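Local coordinates for protein pterin-4-alpha-carbinolamine dehydratase MoaB2 (Mycobacterium marinum, PDB 3RFQ) that probably acts in molybdenum cofactor biosynthesis, with a MogA/MoaB-type domain expected to bind molybdopterin or a related pterin, at residues G51-E56 / A162-M167; G31-V36 / A61-D66; V90-S95 / S150-N155; V38-A43 / A70-E75; V76-A81 / P108-E113. One frame throughout, in Å; residues are numbered along the deposited sequence.

Interaction 1: residues G51-E56 / A162-M167; sequences GPLVTE and AVRDGM. With NA (sodium ion), chain F.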
# COMPACT_ATOMS: atom_id res chain seq x y z
N GLY C 51 -1.50 -29.34 -1.05
CA GLY C 51 -1.58 -29.78 -2.43
C GLY C 51 -2.95 -29.56 -3.07
O GLY C 51 -3.04 -28.85 -4.09
N PRO C 52 -4.02 -30.13 -2.48
CA PRO C 52 -5.35 -29.97 -3.13
C PRO C 52 -5.79 -28.52 -3.27
O PRO C 52 -6.47 -28.16 -4.27
CB PRO C 52 -6.32 -30.77 -2.23
CG PRO C 52 -5.44 -31.80 -1.51
CD PRO C 52 -4.05 -31.09 -1.36
N LEU C 53 -5.44 -27.69 -2.28
CA LEU C 53 -5.87 -26.30 -2.31
C LEU C 53 -5.14 -25.53 -3.42
O LEU C 53 -5.77 -24.84 -4.25
CB LEU C 53 -5.70 -25.62 -0.94
CG LEU C 53 -6.01 -24.12 -0.91
CD1 LEU C 53 -7.44 -23.79 -1.41
CD2 LEU C 53 -5.75 -23.51 0.47
N VAL C 54 -3.81 -25.65 -3.46
CA VAL C 54 -3.03 -25.00 -4.53
C VAL C 54 -3.51 -25.51 -5.90
O VAL C 54 -3.60 -24.75 -6.84
CB VAL C 54 -1.47 -25.15 -4.35
CG1 VAL C 54 -0.70 -24.34 -5.42
CG2 VAL C 54 -1.04 -24.64 -2.96
N THR C 55 -3.87 -26.79 -5.98
CA THR C 55 -4.33 -27.37 -7.22
C THR C 55 -5.63 -26.71 -7.66
O THR C 55 -5.76 -26.32 -8.84
CB THR C 55 -4.53 -28.88 -7.07
OG1 THR C 55 -3.26 -29.47 -6.77
CG2 THR C 55 -5.13 -29.51 -8.35
N GLU C 56 -6.58 -26.59 -6.73
CA GLU C 56 -7.84 -25.89 -6.96
C GLU C 56 -7.64 -24.46 -7.45
O GLU C 56 -8.28 -24.04 -8.42
CB GLU C 56 -8.70 -25.90 -5.68
CG GLU C 56 -10.03 -25.16 -5.84
CD GLU C 56 -10.65 -24.70 -4.49
OE1 GLU C 56 -10.18 -25.10 -3.41
OE2 GLU C 56 -11.64 -23.95 -4.52
N ALA C 162 -1.58 -17.94 4.01
CA ALA C 162 -0.48 -17.57 3.06
C ALA C 162 -0.72 -18.13 1.67
O ALA C 162 -0.53 -17.45 0.66
CB ALA C 162 0.92 -18.02 3.57
N VAL C 163 -1.12 -19.39 1.60
CA VAL C 163 -1.39 -20.02 0.32
C VAL C 163 -2.52 -19.27 -0.39
O VAL C 163 -2.41 -18.91 -1.57
CB VAL C 163 -1.79 -21.51 0.50
CG1 VAL C 163 -2.35 -22.05 -0.81
CG2 VAL C 163 -0.59 -22.32 0.98
N ARG C 164 -3.61 -19.02 0.32
CA ARG C 164 -4.72 -18.38 -0.35
C ARG C 164 -4.34 -16.96 -0.83
O ARG C 164 -4.58 -16.58 -2.00
CB ARG C 164 -5.92 -18.30 0.60
CG ARG C 164 -6.57 -19.62 0.89
CD ARG C 164 -7.86 -19.39 1.68
NE ARG C 164 -8.53 -20.64 2.03
CZ ARG C 164 -9.23 -21.41 1.20
NH1 ARG C 164 -9.35 -21.08 -0.09
NH2 ARG C 164 -9.81 -22.51 1.66
N ASP C 165 -3.77 -16.18 0.08
CA ASP C 165 -3.46 -14.79 -0.23
C ASP C 165 -2.34 -14.68 -1.29
O ASP C 165 -2.43 -13.85 -2.19
CB ASP C 165 -3.15 -13.99 1.03
CG ASP C 165 -3.04 -12.50 0.75
OD1 ASP C 165 -4.07 -11.86 0.45
OD2 ASP C 165 -1.92 -11.95 0.86
N GLY C 166 -1.31 -15.53 -1.17
CA GLY C 166 -0.24 -15.61 -2.17
C GLY C 166 -0.76 -15.85 -3.56
O GLY C 166 -0.32 -15.21 -4.51
N MET C 167 -1.70 -16.78 -3.71
CA MET C 167 -2.27 -17.12 -5.02
C MET C 167 -3.11 -15.98 -5.58
O MET C 167 -3.08 -15.75 -6.78
CB MET C 167 -3.10 -18.42 -4.95
CG MET C 167 -2.28 -19.72 -4.77
SD MET C 167 -0.99 -19.99 -6.02
CE MET C 167 -1.95 -20.07 -7.54
NA NA F . -4.54 -9.25 -0.65
O HOH W 1 -10.82 -22.88 -1.90
O HOH W 2 -11.50 -22.57 -1.66
O HOH W 3 -3.83 -10.77 -2.38
O HOH W 4 -3.72 -7.56 -2.72
O HOH W 5 -6.28 -9.81 0.77
O HOH W 6 -3.84 -7.83 1.52

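Interaction 2: residues G31-V36 / A61-D66; sequences GRALVV and AGFVVD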
# COMPACT_ATOMS: atom_id res chain seq x y z
N GLY C 31 -1.24 -22.34 -18.96
CA GLY C 31 -0.12 -23.29 -19.15
C GLY C 31 -0.19 -24.46 -18.17
O GLY C 31 -1.24 -24.71 -17.58
N ARG C 32 0.90 -25.19 -18.04
CA ARG C 32 0.99 -26.32 -17.13
C ARG C 32 1.58 -25.87 -15.79
O ARG C 32 2.54 -25.08 -15.75
CB ARG C 32 1.93 -27.40 -17.70
CG ARG C 32 1.38 -28.27 -18.84
CD ARG C 32 2.53 -29.14 -19.45
NE ARG C 32 3.18 -30.00 -18.46
CZ ARG C 32 4.40 -30.52 -18.58
NH1 ARG C 32 4.90 -31.29 -17.62
NH2 ARG C 32 5.14 -30.29 -19.66
N ALA C 33 1.04 -26.37 -14.68
CA ALA C 33 1.65 -26.13 -13.37
C ALA C 33 1.98 -27.39 -12.57
O ALA C 33 1.40 -28.47 -12.80
CB ALA C 33 0.82 -25.15 -12.54
N LEU C 34 2.90 -27.23 -11.63
CA LEU C 34 3.21 -28.28 -10.65
C LEU C 34 3.23 -27.64 -9.26
O LEU C 34 3.72 -26.51 -9.11
CB LEU C 34 4.59 -28.90 -10.93
CG LEU C 34 5.02 -30.03 -9.98
CD1 LEU C 34 4.36 -31.34 -10.39
CD2 LEU C 34 6.56 -30.21 -9.95
N VAL C 35 2.70 -28.35 -8.28
CA VAL C 35 2.76 -27.94 -6.88
C VAL C 35 3.83 -28.76 -6.15
O VAL C 35 3.88 -29.97 -6.29
CB VAL C 35 1.42 -28.19 -6.17
CG1 VAL C 35 1.46 -27.67 -4.72
CG2 VAL C 35 0.24 -27.57 -6.98
N VAL C 36 4.69 -28.08 -5.40
CA VAL C 36 5.69 -28.76 -4.57
C VAL C 36 5.39 -28.43 -3.12
O VAL C 36 5.52 -27.28 -2.72
CB VAL C 36 7.14 -28.31 -4.93
CG1 VAL C 36 8.17 -28.98 -3.98
CG2 VAL C 36 7.43 -28.65 -6.35
N ALA C 61 -7.34 -20.37 -11.94
CA ALA C 61 -6.58 -19.37 -12.69
C ALA C 61 -6.23 -19.81 -14.14
O ALA C 61 -5.56 -19.07 -14.85
CB ALA C 61 -5.31 -19.04 -11.92
N GLY C 62 -6.66 -20.99 -14.58
CA GLY C 62 -6.43 -21.43 -15.97
C GLY C 62 -5.18 -22.28 -16.17
O GLY C 62 -4.76 -22.49 -17.31
N PHE C 63 -4.58 -22.78 -15.09
CA PHE C 63 -3.46 -23.69 -15.23
C PHE C 63 -3.93 -25.15 -15.24
O PHE C 63 -4.82 -25.52 -14.46
CB PHE C 63 -2.43 -23.47 -14.12
CG PHE C 63 -1.68 -22.19 -14.26
CD1 PHE C 63 -0.50 -22.14 -15.01
CD2 PHE C 63 -2.17 -21.02 -13.72
CE1 PHE C 63 0.16 -20.93 -15.18
CE2 PHE C 63 -1.52 -19.82 -13.90
CZ PHE C 63 -0.34 -19.78 -14.61
N VAL C 64 -3.34 -25.96 -16.10
CA VAL C 64 -3.54 -27.40 -16.03
C VAL C 64 -2.48 -27.95 -15.07
O VAL C 64 -1.28 -27.75 -15.30
CB VAL C 64 -3.39 -28.07 -17.42
CG1 VAL C 64 -3.40 -29.58 -17.31
CG2 VAL C 64 -4.54 -27.68 -18.29
N VAL C 65 -2.92 -28.61 -13.99
CA VAL C 65 -2.02 -29.06 -12.91
C VAL C 65 -1.49 -30.50 -13.11
O VAL C 65 -2.25 -31.46 -13.02
CB VAL C 65 -2.70 -28.88 -11.53
CG1 VAL C 65 -1.78 -29.34 -10.39
CG2 VAL C 65 -3.10 -27.44 -11.33
N ASP C 66 -0.19 -30.64 -13.38
CA ASP C 66 0.46 -31.94 -13.56
C ASP C 66 0.22 -32.84 -12.36
O ASP C 66 -0.04 -34.04 -12.52
CB ASP C 66 1.99 -31.78 -13.70
CG ASP C 66 2.44 -31.38 -15.10
OD1 ASP C 66 1.61 -31.15 -15.98
OD2 ASP C 66 3.68 -31.31 -15.31

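Interaction 3: residues V90-S95 / S150-N155; sequences VDLVVS and STLVVN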
# COMPACT_ATOMS: atom_id res chain seq x y z
N VAL C 90 7.42 -27.58 -17.46
CA VAL C 90 6.30 -27.04 -16.69
C VAL C 90 6.39 -25.49 -16.77
O VAL C 90 7.51 -24.95 -16.71
CB VAL C 90 6.43 -27.49 -15.21
CG1 VAL C 90 5.42 -26.82 -14.33
CG2 VAL C 90 6.33 -29.05 -15.10
N ASP C 91 5.26 -24.80 -16.90
CA ASP C 91 5.31 -23.32 -17.00
C ASP C 91 5.43 -22.61 -15.65
O ASP C 91 6.11 -21.58 -15.55
CB ASP C 91 4.12 -22.75 -17.79
CG ASP C 91 4.02 -23.33 -19.18
OD1 ASP C 91 4.88 -23.03 -20.06
OD2 ASP C 91 3.06 -24.10 -19.38
N LEU C 92 4.75 -23.17 -14.64
CA LEU C 92 4.65 -22.57 -13.30
C LEU C 92 4.83 -23.62 -12.22
O LEU C 92 4.07 -24.59 -12.15
CB LEU C 92 3.30 -21.88 -13.11
CG LEU C 92 3.01 -21.32 -11.69
CD1 LEU C 92 4.12 -20.37 -11.21
CD2 LEU C 92 1.66 -20.64 -11.60
N VAL C 93 5.85 -23.43 -11.38
CA VAL C 93 5.97 -24.21 -10.15
C VAL C 93 5.63 -23.32 -8.94
O VAL C 93 6.23 -22.27 -8.75
CB VAL C 93 7.38 -24.83 -9.98
CG1 VAL C 93 7.46 -25.67 -8.65
CG2 VAL C 93 7.72 -25.71 -11.18
N VAL C 94 4.66 -23.75 -8.13
CA VAL C 94 4.38 -23.10 -6.87
C VAL C 94 4.80 -24.10 -5.79
O VAL C 94 4.29 -25.22 -5.78
CB VAL C 94 2.86 -22.76 -6.75
CG1 VAL C 94 2.52 -22.15 -5.42
CG2 VAL C 94 2.41 -21.82 -7.88
N SER C 95 5.77 -23.74 -4.94
CA SER C 95 6.11 -24.55 -3.76
C SER C 95 5.39 -23.96 -2.53
O SER C 95 5.09 -22.78 -2.50
CB SER C 95 7.63 -24.58 -3.52
OG SER C 95 8.15 -23.30 -3.16
N SER C 150 12.62 -22.02 -18.90
CA SER C 150 11.37 -21.37 -19.29
C SER C 150 10.27 -21.51 -18.22
O SER C 150 9.08 -21.29 -18.49
CB SER C 150 10.89 -21.91 -20.64
OG SER C 150 11.79 -21.49 -21.64
N THR C 151 10.68 -21.87 -17.01
CA THR C 151 9.74 -22.12 -15.93
C THR C 151 9.75 -21.03 -14.89
O THR C 151 10.80 -20.69 -14.34
CB THR C 151 10.06 -23.47 -15.24
OG1 THR C 151 9.98 -24.54 -16.20
CG2 THR C 151 9.07 -23.74 -14.09
N LEU C 152 8.56 -20.50 -14.60
CA LEU C 152 8.36 -19.58 -13.48
C LEU C 152 8.20 -20.38 -12.17
O LEU C 152 7.37 -21.28 -12.11
CB LEU C 152 7.16 -18.64 -13.73
CG LEU C 152 6.69 -17.74 -12.56
CD1 LEU C 152 7.74 -16.69 -12.09
CD2 LEU C 152 5.34 -17.06 -12.89
N VAL C 153 8.99 -20.07 -11.15
CA VAL C 153 8.95 -20.76 -9.85
C VAL C 153 8.67 -19.71 -8.77
O VAL C 153 9.34 -18.70 -8.71
CB VAL C 153 10.31 -21.39 -9.50
CG1 VAL C 153 10.32 -22.08 -8.11
CG2 VAL C 153 10.78 -22.35 -10.63
N VAL C 154 7.67 -19.98 -7.94
CA VAL C 154 7.28 -19.06 -6.86
C VAL C 154 7.21 -19.84 -5.55
O VAL C 154 6.59 -20.89 -5.51
CB VAL C 154 5.90 -18.39 -7.20
CG1 VAL C 154 5.44 -17.45 -6.05
CG2 VAL C 154 6.02 -17.61 -8.54
N ASN C 155 7.90 -19.38 -4.51
CA ASN C 155 7.84 -20.05 -3.20
C ASN C 155 6.80 -19.33 -2.37
O ASN C 155 6.92 -18.12 -2.14
CB ASN C 155 9.15 -19.96 -2.41
CG ASN C 155 10.40 -20.44 -3.17
OD1 ASN C 155 11.44 -19.81 -3.03
ND2 ASN C 155 10.34 -21.58 -3.90

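Interaction 4: residues V38-A43 / A70-E75; sequences VDDRTA and AVEADE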
# COMPACT_ATOMS: atom_id res chain seq x y z
N VAL C 38 6.56 -28.62 0.54
CA VAL C 38 7.73 -28.80 1.37
C VAL C 38 7.24 -28.95 2.78
O VAL C 38 6.88 -27.97 3.43
CB VAL C 38 8.68 -27.60 1.32
CG1 VAL C 38 9.96 -27.90 2.11
CG2 VAL C 38 9.00 -27.24 -0.10
N ASP C 39 7.22 -30.19 3.25
CA ASP C 39 6.78 -30.47 4.59
C ASP C 39 7.21 -31.89 4.98
O ASP C 39 6.97 -32.85 4.24
CB ASP C 39 5.25 -30.32 4.70
CG ASP C 39 4.74 -30.53 6.12
OD1 ASP C 39 4.96 -29.64 6.99
OD2 ASP C 39 4.13 -31.58 6.37
N ASP C 40 7.85 -32.00 6.14
CA ASP C 40 8.41 -33.27 6.57
C ASP C 40 7.35 -34.33 6.82
O ASP C 40 7.50 -35.48 6.37
CB ASP C 40 9.28 -33.09 7.82
CG ASP C 40 10.63 -32.49 7.51
OD1 ASP C 40 11.12 -32.63 6.36
OD2 ASP C 40 11.22 -31.89 8.45
N ARG C 41 6.29 -33.96 7.54
CA ARG C 41 5.28 -34.96 7.95
C ARG C 41 4.47 -35.43 6.72
O ARG C 41 4.11 -36.61 6.63
CB ARG C 41 4.39 -34.44 9.09
N THR C 42 4.25 -34.51 5.77
CA THR C 42 3.60 -34.83 4.50
C THR C 42 4.48 -35.73 3.62
O THR C 42 3.99 -36.70 3.02
CB THR C 42 3.20 -33.54 3.72
OG1 THR C 42 2.44 -32.67 4.58
CG2 THR C 42 2.37 -33.89 2.48
N ALA C 43 5.78 -35.44 3.58
CA ALA C 43 6.74 -36.30 2.88
C ALA C 43 6.74 -37.74 3.43
O ALA C 43 7.03 -38.68 2.69
CB ALA C 43 8.14 -35.72 2.92
N ALA C 70 5.44 -34.15 -2.94
CA ALA C 70 5.74 -33.89 -1.52
C ALA C 70 7.22 -34.16 -1.30
O ALA C 70 7.74 -35.19 -1.73
CB ALA C 70 4.87 -34.78 -0.58
N VAL C 71 7.91 -33.21 -0.67
CA VAL C 71 9.31 -33.42 -0.31
C VAL C 71 9.56 -32.97 1.12
O VAL C 71 8.83 -32.14 1.66
CB VAL C 71 10.30 -32.68 -1.24
CG1 VAL C 71 10.37 -33.36 -2.58
CG2 VAL C 71 9.92 -31.19 -1.38
N GLU C 72 10.62 -33.54 1.70
CA GLU C 72 11.12 -33.15 3.00
C GLU C 72 11.74 -31.76 2.93
O GLU C 72 12.11 -31.30 1.84
CB GLU C 72 12.22 -34.11 3.47
CG GLU C 72 11.78 -35.50 3.82
CD GLU C 72 12.95 -36.37 4.24
OE1 GLU C 72 13.14 -37.40 3.59
OE2 GLU C 72 13.68 -36.01 5.20
N ALA C 73 11.85 -31.11 4.09
CA ALA C 73 12.52 -29.82 4.20
C ALA C 73 14.02 -30.06 4.13
O ALA C 73 14.76 -29.93 5.11
CB ALA C 73 12.13 -29.14 5.49
N ASP C 74 14.45 -30.46 2.94
CA ASP C 74 15.83 -30.85 2.70
C ASP C 74 16.21 -30.21 1.36
O ASP C 74 15.49 -30.33 0.37
CB ASP C 74 15.93 -32.37 2.63
CG ASP C 74 17.31 -32.84 2.23
OD1 ASP C 74 18.17 -32.96 3.12
OD2 ASP C 74 17.53 -33.07 1.01
N GLU C 75 17.36 -29.54 1.37
CA GLU C 75 17.82 -28.71 0.27
C GLU C 75 17.98 -29.50 -1.03
O GLU C 75 17.55 -29.04 -2.08
CB GLU C 75 19.15 -28.05 0.66
CG GLU C 75 19.31 -26.62 0.18
CD GLU C 75 20.50 -25.90 0.83
OE1 GLU C 75 20.65 -25.98 2.08
OE2 GLU C 75 21.28 -25.27 0.08

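Interaction 5: residues V76-A81 / P108-E113; sequences VDIRNA and PESTRE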
# COMPACT_ATOMS: atom_id res chain seq x y z
N VAL C 76 18.57 -30.68 -0.94
CA VAL C 76 18.76 -31.55 -2.10
C VAL C 76 17.41 -32.06 -2.65
O VAL C 76 17.18 -32.06 -3.87
CB VAL C 76 19.74 -32.71 -1.75
CG1 VAL C 76 19.71 -33.85 -2.82
CG2 VAL C 76 21.16 -32.16 -1.57
N ASP C 77 16.51 -32.47 -1.75
CA ASP C 77 15.23 -33.00 -2.20
C ASP C 77 14.39 -31.92 -2.87
O ASP C 77 13.82 -32.16 -3.94
CB ASP C 77 14.47 -33.74 -1.08
CG ASP C 77 15.18 -35.04 -0.65
OD1 ASP C 77 16.09 -35.52 -1.38
OD2 ASP C 77 14.84 -35.59 0.43
N ILE C 78 14.37 -30.73 -2.26
CA ILE C 78 13.64 -29.60 -2.83
C ILE C 78 14.23 -29.23 -4.19
O ILE C 78 13.50 -29.11 -5.17
CB ILE C 78 13.63 -28.38 -1.90
CG1 ILE C 78 13.01 -28.73 -0.55
CG2 ILE C 78 12.86 -27.25 -2.55
CD1 ILE C 78 13.24 -27.66 0.51
N ARG C 79 15.55 -29.10 -4.25
CA ARG C 79 16.25 -28.77 -5.48
C ARG C 79 16.00 -29.78 -6.60
O ARG C 79 15.76 -29.41 -7.76
CB ARG C 79 17.73 -28.65 -5.17
CG ARG C 79 18.58 -28.08 -6.27
CD ARG C 79 20.02 -27.98 -5.78
NE ARG C 79 20.15 -26.82 -4.88
CZ ARG C 79 20.91 -26.79 -3.79
NH1 ARG C 79 21.61 -27.88 -3.45
NH2 ARG C 79 20.95 -25.68 -3.03
N ASN C 80 16.06 -31.07 -6.27
CA ASN C 80 15.75 -32.11 -7.25
C ASN C 80 14.32 -32.05 -7.77
O ASN C 80 14.10 -32.28 -8.96
CB ASN C 80 16.05 -33.51 -6.71
CG ASN C 80 17.54 -33.80 -6.64
OD1 ASN C 80 18.38 -32.92 -6.88
ND2 ASN C 80 17.89 -35.05 -6.31
N ALA C 81 13.35 -31.77 -6.90
CA ALA C 81 11.97 -31.68 -7.35
C ALA C 81 11.80 -30.50 -8.33
O ALA C 81 11.08 -30.62 -9.32
CB ALA C 81 11.03 -31.53 -6.16
N PRO C 108 14.08 -21.31 0.20
CA PRO C 108 14.70 -20.23 -0.62
C PRO C 108 16.12 -20.54 -1.07
O PRO C 108 16.46 -20.23 -2.22
CB PRO C 108 14.69 -19.01 0.31
CG PRO C 108 13.60 -19.34 1.35
CD PRO C 108 13.71 -20.83 1.55
N GLU C 109 16.93 -21.14 -0.19
CA GLU C 109 18.31 -21.54 -0.52
C GLU C 109 18.32 -22.58 -1.65
O GLU C 109 19.15 -22.49 -2.56
CB GLU C 109 19.08 -22.08 0.71
CG GLU C 109 19.47 -21.04 1.77
CD GLU C 109 18.26 -20.23 2.24
OE1 GLU C 109 17.29 -20.82 2.77
OE2 GLU C 109 18.26 -19.00 2.01
N SER C 110 17.43 -23.57 -1.56
CA SER C 110 17.26 -24.56 -2.64
C SER C 110 16.83 -23.90 -3.95
O SER C 110 17.33 -24.24 -5.03
CB SER C 110 16.21 -25.62 -2.28
OG SER C 110 16.52 -26.29 -1.07
N THR C 111 15.90 -22.95 -3.85
CA THR C 111 15.36 -22.28 -5.03
C THR C 111 16.40 -21.38 -5.71
O THR C 111 16.56 -21.40 -6.93
CB THR C 111 14.08 -21.53 -4.68
OG1 THR C 111 13.14 -22.49 -4.16
CG2 THR C 111 13.47 -20.82 -5.91
N ARG C 112 17.14 -20.61 -4.92
CA ARG C 112 18.11 -19.66 -5.48
C ARG C 112 19.08 -20.32 -6.46
O ARG C 112 19.44 -19.72 -7.47
CB ARG C 112 18.91 -18.99 -4.35
CG ARG C 112 19.69 -17.74 -4.78
CD ARG C 112 20.28 -17.02 -3.55
NE ARG C 112 19.26 -16.46 -2.64
CZ ARG C 112 19.05 -16.84 -1.38
NH1 ARG C 112 19.79 -17.80 -0.81
NH2 ARG C 112 18.10 -16.25 -0.67
N GLU C 113 19.50 -21.54 -6.13
CA GLU C 113 20.48 -22.28 -6.92
C GLU C 113 20.03 -22.61 -8.33
O GLU C 113 20.84 -22.61 -9.26
CB GLU C 113 20.84 -23.59 -6.21
CG GLU C 113 21.92 -23.43 -5.19
CD GLU C 113 23.16 -22.78 -5.78
OE1 GLU C 113 23.82 -23.44 -6.63
OE2 GLU C 113 23.45 -21.61 -5.39

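Interaction 1: residues G51-E56 / A162-M167
In the helix pair covering one face of the central sheet, Leu-53 and Val-54 of helix 51-60 meet Val-163, Arg-164 and Met-167 of helix 160-180. Val-54 CG2 touches Val-163 CG1 at 3.6 Å, the two side chains crossing at about a right angle, and Leu-53 CD2 slides past the same methyl, 3.9 Å from Val-163 CG1. Met-167 SD closes the row more loosely, 4.4 Å from Val-54 CG1. Leu-53 also lies over one face of the Arg-164 guanidinium, with CD1 3.6 Å from Arg-164 NH1. The helices run nearly parallel (17°), their axes 10.4 Å apart, side by side on one face of the sheet, as in an alpha/beta sandwich; Val-94 and Val-96 of strand 92-96 lie beneath Val-54. Arg-164, extended from CG to NE, carries its charge to the interface with a second subunit, where Glu-60 and Glu-56 of that subunit form salt bridges with it. On the next residue, Asp-165 OD1 binds a sodium ion at 2.9 Å. Ser-129 of the same chain, Asp-165 and Ser-129 of the second subunit, and four waters complete that site, so the ion joins the two subunits.

Interaction 2: residues G31-V36 / A61-D66
Arg-32 and Asp-66 form a two-pronged salt bridge between neighbouring strands. The guanidinium is gripped side-on: NE reaches Asp-66 OD1 at 3.2 Å and NH1 reaches Asp-66 OD2 at 2.6 Å, each oxygen using the lone pair on the side of its partner oxygen. The two planes are only 27° apart, so the pairing holds the two groups nearly coplanar, edge to edge. A bend at chi3 (58°) of Arg-32 turns the guanidinium round to present this side to the acid. Leu-34 CD1 packs at right angles on the stem of the same acid, 4.1 Å from Asp-66 CB.

Beneath the salt bridge runs a parallel backbone ladder. Val-64 N donates to Gly-31 O (2.9 Å), Ala-33 N to Val-64 O (2.8 Å) and Asp-66 N to Ala-33 O (2.8 Å). On the other face of the sheet Ala-33 CB lies 4.0 Å from Phe-63 CB, and Val-35 CG2 lies 4.3 Å from Val-65 CG1. Gly-62 leaves helix 51-60 in a Schellman motif, with positive phi, and so turns the chain into the strand that carries these residues.

Further out, Arg-32 NH2 is held by Gly-88 O and Arg-32 N by Asp-91, while the Phe-63 ring reaches Leu-92, Ala-174 and Ile-178. Leu-58 of helix 51-60 packs on Ala-33 and Val-65. Strand 31-38, helix 51-60 and strand 63-71 thus build a beta-alpha-beta crossover, which places strand 63-71 at the rim of this chain's sheet in the alpha/beta fold of the MogA/MoaB family.

Interaction 3: residues V90-S95 / S150-N155
The carboxamide of Asn-155 is held at both its nitrogen and its oxygen. It belongs to a parallel strand pair, 92-96 with 151-156 (14° apart), in the middle of the central alpha/beta sheet. ND2 gives a hydrogen bond to Ser-95 OG at 2.9 Å, with the hydroxyl 20° out of the amide plane, and also meets Thr-111, while OD1 accepts from Leu-144 N. Bonds at both ends fix the rotation of this buried amide and satisfy its polar atoms. Ser-95 supplies its hydroxyl from the crowded position between backbone N and carbonyl carbon (chi1 67°), which points OG across to the neighbouring strand.

Along the ladder, Leu-152 N binds Asp-91 O, Val-93 N binds Leu-152 O at 2.7 Å, Val-154 N binds Val-93 O and Ser-95 N binds Val-154 O. On one face Leu-92 and Leu-152 point the same way, with CD1 of Leu-92 3.9 Å from CD2 of Leu-152; Ala-174 and Ile-177 of helix 160-180 pack on Leu-152. On the other, Val-93 CG2 lies 3.8 Å from Thr-151 CG2, and Leu-82 and Ala-85 of helix 75-87 pack on Val-93. Where the strands begin, Thr-151 OG1 donates to Val-90 O at 2.6 Å.

Interaction 4: residues V38-A43 / A70-E75
Asp-40 OD1 is gripped by Ala-73 N, whose hydrogen bond of 2.8 Å is nearly straight (165°) and arrives from above the carboxylate plane, 36° out of it; Arg-104 adds a salt bridge to the same oxygen. CB of Glu-72 lies 3.4 Å from Asp-40 OD1. The carboxylate of Glu-72 is also near, 4.4 Å away from OE2 to Asp-40 OD1, and the arginine probably offsets the crowding of two negative charges.

One residue back, Asp-39 N binds Val-71 O at 3.0 Å, the last rung of the parallel ladder before both chains leave the sheet. Asp-39 is the N-cap of the short helix 40-43. Its CG, anti to N (chi1 -176°), brings OD2 back over the turn, where it accepts from Thr-42 N (3.0 Å) and Thr-42 OG1 (2.7 Å), from opposite faces of the carboxylate plane. The cap closes this single turn, and Ala-43 CB rests 3.8 Å from Glu-72 CG.

On the apolar side Val-38 CG1 packs on Ala-73 CA at 3.8 Å, where Ala-73 forms the centre of an inverse gamma turn. The contact sits at the C-terminal ends of strands 31-38 and 63-71, with Ile-78 of helix 75-87 against Val-38 and Val-71, and Thr-107 of helix 107-114 against Val-38.

Interaction 5: residues V76-A81 / P108-E113
Packing between the two helices centres on Ile-78 and Ser-110. Ile-78 CG2 lies 3.7 Å from Ser-110 CB, and its CB is equally close to Ser-110 OG, so the isoleucine packs on the serine side chain itself. Here the axes approach to 8.6 Å and cross at -41°; the closest pair of CA atoms belongs to Arg-79 and Ser-110, 5.2 Å apart.

The aliphatic part of Glu-113 packs against the Arg-79 guanidinium. Its CG sits 3.3 Å from Arg-79 NH2 and its CB 3.6 Å from Arg-79 NE. The guanidinium and carboxylate planes stand almost perpendicular (84°), and the charges do not pair, Glu-113 OE1 lying 5.1 Å from Arg-79 NH2.

Most polar groups find partners within or beyond each helix; Arg-79 NE, buried here without a partner in the model, is the exception. Arg-79, extended as far as CD and bent at chi3 (-77°), lays its guanidinium along helix 107-114, with Glu-109 O at its edge, 3.7 Å from NH2. The salt bridge of Arg-79 NH2 goes to Glu-75, one turn earlier in its own helix. Ser-110 OG lies within bonding reach of Glu-75 O and Val-106 O, which share its proton, and so ties the start of helix 75-87 to helix 107-114. Glu-109 reaches Arg-142, and Arg-112 NH1 adds a weak bond to Glu-109 OE2.

Strand 92-96 lies between these helices in sequence, and both pack on the same face of the sheet, 75-87 against Val-93 and 107-114 against Ser-95: a layer of paired helices flanking a sheet, as in alpha/beta sandwich folds.

How the interactions relate
Interactions 2 and 3 are parallel ladders of one mixed sheet, joined where Arg-32 N meets Asp-91 OD2 and Val-36 N meets Val-94 O; interaction 3 is its buried, mostly aliphatic middle, whereas interaction 2 reaches the rim and adds a salt bridge. Interaction 1, also buried, packs helices on one face, Val-54 touching both Val-35 and Val-94, and extends into the subunit interface. Interaction 5 packs helices on the other face, partly exposed, and meets interaction 3 through Asn-155 and Thr-111. Interaction 4, a surface contact at the strand ends, depends on a buttressed carboxylate and a helix cap, and joins interaction 5 through Glu-75 and Ser-110.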